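MaoC-like dehydratase (Phytophthora Capsici, PDB 3KH8) probably catalyses the reversible hydration of enoyl-CoA thioesters, as MaoC-like hydratases with a double hot dog fold do. Local coordinates at residues I42-Q56 and L136-I150. Residues are numbered along the deposited sequence; the frame is centred on the assembly and turned at random.
Sequences ILNSPEATYTATYNQ and LDPSGGTLTGKTKVI
Tyr54 lies with one ring face on the backbone of Gly141, whose N sits 3.4 Å above the ring plane, closer to the ring's margin than its middle. Its OH donates to Asp137 O at 2.7 Å, near the ring plane. With chi1 at 66°, CG is flanked by both backbone neighbours of CA, which folds the ring across the neighbouring strand. The Tyr50 ring likewise lies on a glycine: Gly145 CA is over its centre, 4.2 Å from the centroid, in a CH-pi contact. Thr147 CG2 meets the ring edge. Lacking side chains, both glycines let the rings lie down on the strand. On the other sheet face, Thr53 OG1 and Thr142 OG1 share a hydrogen bond of 3.1 Å; Thr53 OG1 also bonds Gln96. Lys148 NZ donates to Leu43 O (2.8 Å) and Ser45 O (3.1 Å), joining helix 39-44 and the loop after it to the strand. Gln56 NE2 reaches Pro138 O in the turn 137-140. Ser139 N donates to Asp137 OD1, forming an Asx turn, and Ser139 OG bonds the same oxygen. Eight backbone hydrogen bonds pair strand 48-54 antiparallel with strand 141-154. Strand 158-169 flanks 141-154 on its other edge, and Leu91 of helix 91-94 packs on Ala52 and Leu143.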
# COMPACT_ATOMS: atom_id res chain seq x y z
N ILE A 42 -14.13 -0.01 36.39
CA ILE A 42 -13.69 0.23 35.01
C ILE A 42 -12.70 1.38 34.91
O ILE A 42 -11.63 1.24 34.30
CB ILE A 42 -14.90 0.46 34.05
CG1 ILE A 42 -15.77 -0.80 33.97
CG2 ILE A 42 -14.43 0.87 32.65
CD1 ILE A 42 -17.19 -0.54 33.50
N LEU A 43 -13.03 2.52 35.52
CA LEU A 43 -12.18 3.71 35.48
C LEU A 43 -10.90 3.57 36.31
O LEU A 43 -9.95 4.32 36.12
CB LEU A 43 -12.95 4.96 35.92
CG LEU A 43 -14.12 5.44 35.05
CD1 LEU A 43 -14.73 6.70 35.66
CD2 LEU A 43 -13.69 5.70 33.61
N ASN A 44 -10.90 2.61 37.23
CA ASN A 44 -9.73 2.35 38.07
C ASN A 44 -8.80 1.28 37.51
O ASN A 44 -7.67 1.12 37.97
CB ASN A 44 -10.16 1.99 39.50
CG ASN A 44 -9.07 2.25 40.52
OD1 ASN A 44 -8.57 3.37 40.64
ND2 ASN A 44 -8.69 1.21 41.26
N SER A 45 -9.29 0.55 36.50
CA SER A 45 -8.50 -0.46 35.81
C SER A 45 -7.15 0.14 35.39
O SER A 45 -7.12 1.22 34.81
CB SER A 45 -9.26 -0.99 34.59
OG SER A 45 -8.69 -2.20 34.12
N PRO A 46 -6.04 -0.56 35.70
CA PRO A 46 -4.72 0.06 35.53
C PRO A 46 -4.39 0.30 34.07
O PRO A 46 -4.86 -0.44 33.20
CB PRO A 46 -3.75 -0.97 36.14
CG PRO A 46 -4.61 -2.03 36.76
CD PRO A 46 -5.93 -1.98 36.06
N GLU A 47 -3.59 1.33 33.79
CA GLU A 47 -3.19 1.64 32.42
C GLU A 47 -2.31 0.53 31.84
O GLU A 47 -1.53 -0.09 32.56
CB GLU A 47 -2.49 3.00 32.32
CG GLU A 47 -1.12 3.09 32.98
CD GLU A 47 -0.30 4.29 32.52
OE1 GLU A 47 -0.88 5.29 32.06
OE2 GLU A 47 0.94 4.22 32.63
N ALA A 48 -2.46 0.28 30.55
CA ALA A 48 -1.61 -0.67 29.85
C ALA A 48 -0.53 0.10 29.10
O ALA A 48 -0.78 1.16 28.53
CB ALA A 48 -2.43 -1.52 28.89
N THR A 49 0.69 -0.44 29.13
CA THR A 49 1.82 0.19 28.46
C THR A 49 2.35 -0.75 27.38
O THR A 49 2.53 -1.94 27.61
CB THR A 49 2.93 0.57 29.46
OG1 THR A 49 2.39 1.41 30.48
CG2 THR A 49 4.07 1.30 28.76
N TYR A 50 2.57 -0.20 26.19
CA TYR A 50 3.12 -0.98 25.08
C TYR A 50 4.05 -0.13 24.22
O TYR A 50 4.21 1.07 24.46
CB TYR A 50 2.00 -1.61 24.23
CG TYR A 50 1.11 -0.63 23.51
CD1 TYR A 50 1.35 -0.28 22.18
CD2 TYR A 50 0.01 -0.05 24.16
CE1 TYR A 50 0.53 0.63 21.51
CE2 TYR A 50 -0.82 0.86 23.50
CZ TYR A 50 -0.55 1.19 22.17
OH TYR A 50 -1.36 2.08 21.51
N THR A 51 4.66 -0.76 23.23
CA THR A 51 5.59 -0.11 22.34
C THR A 51 5.05 -0.13 20.91
O THR A 51 4.47 -1.12 20.48
CB THR A 51 6.98 -0.79 22.40
OG1 THR A 51 7.40 -0.86 23.76
CG2 THR A 51 8.01 0.00 21.62
N ALA A 52 5.23 0.98 20.21
CA ALA A 52 4.84 1.07 18.80
C ALA A 52 6.02 1.53 17.97
O ALA A 52 6.77 2.43 18.37
CB ALA A 52 3.65 2.01 18.63
N THR A 53 6.19 0.90 16.81
CA THR A 53 7.30 1.20 15.92
C THR A 53 6.78 1.31 14.49
O THR A 53 5.95 0.50 14.06
CB THR A 53 8.40 0.11 16.03
OG1 THR A 53 8.93 0.11 17.36
CG2 THR A 53 9.53 0.34 15.03
N TYR A 54 7.25 2.32 13.78
CA TYR A 54 6.93 2.52 12.37
C TYR A 54 8.22 2.86 11.64
O TYR A 54 9.14 3.45 12.22
CB TYR A 54 5.93 3.68 12.20
CG TYR A 54 6.50 5.03 12.59
CD1 TYR A 54 7.05 5.89 11.63
CD2 TYR A 54 6.52 5.43 13.93
CE1 TYR A 54 7.59 7.11 12.00
CE2 TYR A 54 7.06 6.66 14.30
CZ TYR A 54 7.60 7.49 13.33
OH TYR A 54 8.14 8.69 13.71
N ASN A 55 8.31 2.47 10.37
CA ASN A 55 9.40 2.95 9.51
C ASN A 55 8.87 3.87 8.41
O ASN A 55 7.66 4.10 8.32
CB ASN A 55 10.28 1.79 8.98
CG ASN A 55 9.51 0.79 8.11
OD1 ASN A 55 8.56 1.13 7.41
ND2 ASN A 55 9.96 -0.46 8.14
N GLN A 56 9.78 4.41 7.60
CA GLN A 56 9.40 5.28 6.48
C GLN A 56 8.39 4.63 5.55
O GLN A 56 7.42 5.27 5.13
CB GLN A 56 10.62 5.68 5.66
CG GLN A 56 11.40 6.82 6.22
CD GLN A 56 12.18 7.55 5.16
OE1 GLN A 56 12.68 6.94 4.21
NE2 GLN A 56 12.27 8.87 5.29
N LEU A 136 5.51 13.33 14.05
CA LEU A 136 6.35 12.14 14.05
C LEU A 136 7.62 12.36 13.23
O LEU A 136 7.60 13.07 12.23
CB LEU A 136 5.58 10.94 13.50
CG LEU A 136 4.37 10.42 14.30
CD1 LEU A 136 3.62 9.39 13.47
CD2 LEU A 136 4.79 9.84 15.64
N ASP A 137 8.71 11.75 13.69
CA ASP A 137 9.97 11.72 12.94
C ASP A 137 9.71 10.99 11.61
O ASP A 137 9.35 9.82 11.62
CB ASP A 137 11.04 10.99 13.76
CG ASP A 137 12.43 11.05 13.14
OD1 ASP A 137 12.57 11.31 11.92
OD2 ASP A 137 13.40 10.82 13.89
N PRO A 138 9.88 11.69 10.47
CA PRO A 138 9.56 11.06 9.19
C PRO A 138 10.58 10.00 8.72
O PRO A 138 10.34 9.34 7.71
CB PRO A 138 9.53 12.24 8.21
CG PRO A 138 10.36 13.29 8.84
CD PRO A 138 10.26 13.11 10.32
N SER A 139 11.67 9.83 9.46
CA SER A 139 12.65 8.79 9.15
C SER A 139 12.35 7.47 9.87
O SER A 139 13.08 6.49 9.74
CB SER A 139 14.07 9.27 9.48
OG SER A 139 14.27 9.35 10.88
N GLY A 140 11.25 7.44 10.63
CA GLY A 140 10.90 6.27 11.43
C GLY A 140 11.04 6.59 12.91
O GLY A 140 11.64 7.60 13.27
N GLY A 141 10.48 5.73 13.76
CA GLY A 141 10.54 5.96 15.19
C GLY A 141 9.93 4.86 16.04
O GLY A 141 9.21 4.00 15.55
N THR A 142 10.24 4.92 17.33
CA THR A 142 9.70 3.99 18.31
C THR A 142 9.10 4.81 19.44
O THR A 142 9.72 5.74 19.95
CB THR A 142 10.81 3.04 18.83
OG1 THR A 142 11.21 2.16 17.78
CG2 THR A 142 10.30 2.20 20.00
N LEU A 143 7.87 4.47 19.81
CA LEU A 143 7.12 5.23 20.80
C LEU A 143 6.59 4.33 21.90
O LEU A 143 6.32 3.15 21.67
CB LEU A 143 5.94 5.95 20.14
CG LEU A 143 6.22 6.92 18.98
CD1 LEU A 143 4.92 7.26 18.28
CD2 LEU A 143 6.91 8.19 19.47
N THR A 144 6.46 4.90 23.10
CA THR A 144 5.76 4.24 24.19
C THR A 144 4.29 4.65 24.15
O THR A 144 3.97 5.84 24.14
CB THR A 144 6.37 4.61 25.56
OG1 THR A 144 7.71 4.12 25.63
CG2 THR A 144 5.57 4.00 26.70
N GLY A 145 3.40 3.66 24.11
CA GLY A 145 1.97 3.89 24.18
C GLY A 145 1.42 3.57 25.55
O GLY A 145 1.72 2.52 26.12
N LYS A 146 0.62 4.49 26.09
CA LYS A 146 -0.06 4.28 27.37
C LYS A 146 -1.57 4.42 27.17
O LYS A 146 -2.06 5.49 26.80
CB LYS A 146 0.42 5.28 28.42
CG LYS A 146 1.88 5.13 28.81
CD LYS A 146 2.23 6.00 30.00
CE LYS A 146 3.73 6.02 30.28
NZ LYS A 146 4.30 4.67 30.55
N THR A 147 -2.29 3.33 27.39
CA THR A 147 -3.73 3.32 27.15
C THR A 147 -4.55 3.09 28.41
O THR A 147 -4.19 2.28 29.27
CB THR A 147 -4.13 2.33 26.01
OG1 THR A 147 -5.55 2.11 26.03
CG2 THR A 147 -3.42 1.01 26.15
N LYS A 148 -5.66 3.83 28.51
CA LYS A 148 -6.53 3.80 29.68
C LYS A 148 -7.96 4.18 29.31
O LYS A 148 -8.18 5.12 28.54
CB LYS A 148 -6.00 4.77 30.74
CG LYS A 148 -6.47 4.45 32.15
CD LYS A 148 -6.39 5.67 33.05
CE LYS A 148 -6.36 5.28 34.52
NZ LYS A 148 -7.42 4.30 34.89
N VAL A 149 -8.92 3.45 29.87
CA VAL A 149 -10.34 3.81 29.74
C VAL A 149 -10.60 5.01 30.66
O VAL A 149 -10.38 4.93 31.87
CB VAL A 149 -11.27 2.63 30.09
CG1 VAL A 149 -12.74 3.07 30.05
CG2 VAL A 149 -11.04 1.46 29.15
N ILE A 150 -11.07 6.12 30.07
CA ILE A 150 -11.24 7.38 30.80
C ILE A 150 -12.70 7.80 31.00
O ILE A 150 -12.99 8.70 31.80
CB ILE A 150 -10.44 8.55 30.17
CG1 ILE A 150 -10.88 8.80 28.72
CG2 ILE A 150 -8.93 8.28 30.27
CD1 ILE A 150 -10.38 10.11 28.13
O HOH W 1 -9.19 2.64 33.52
O HOH W 2 12.51 4.17 8.67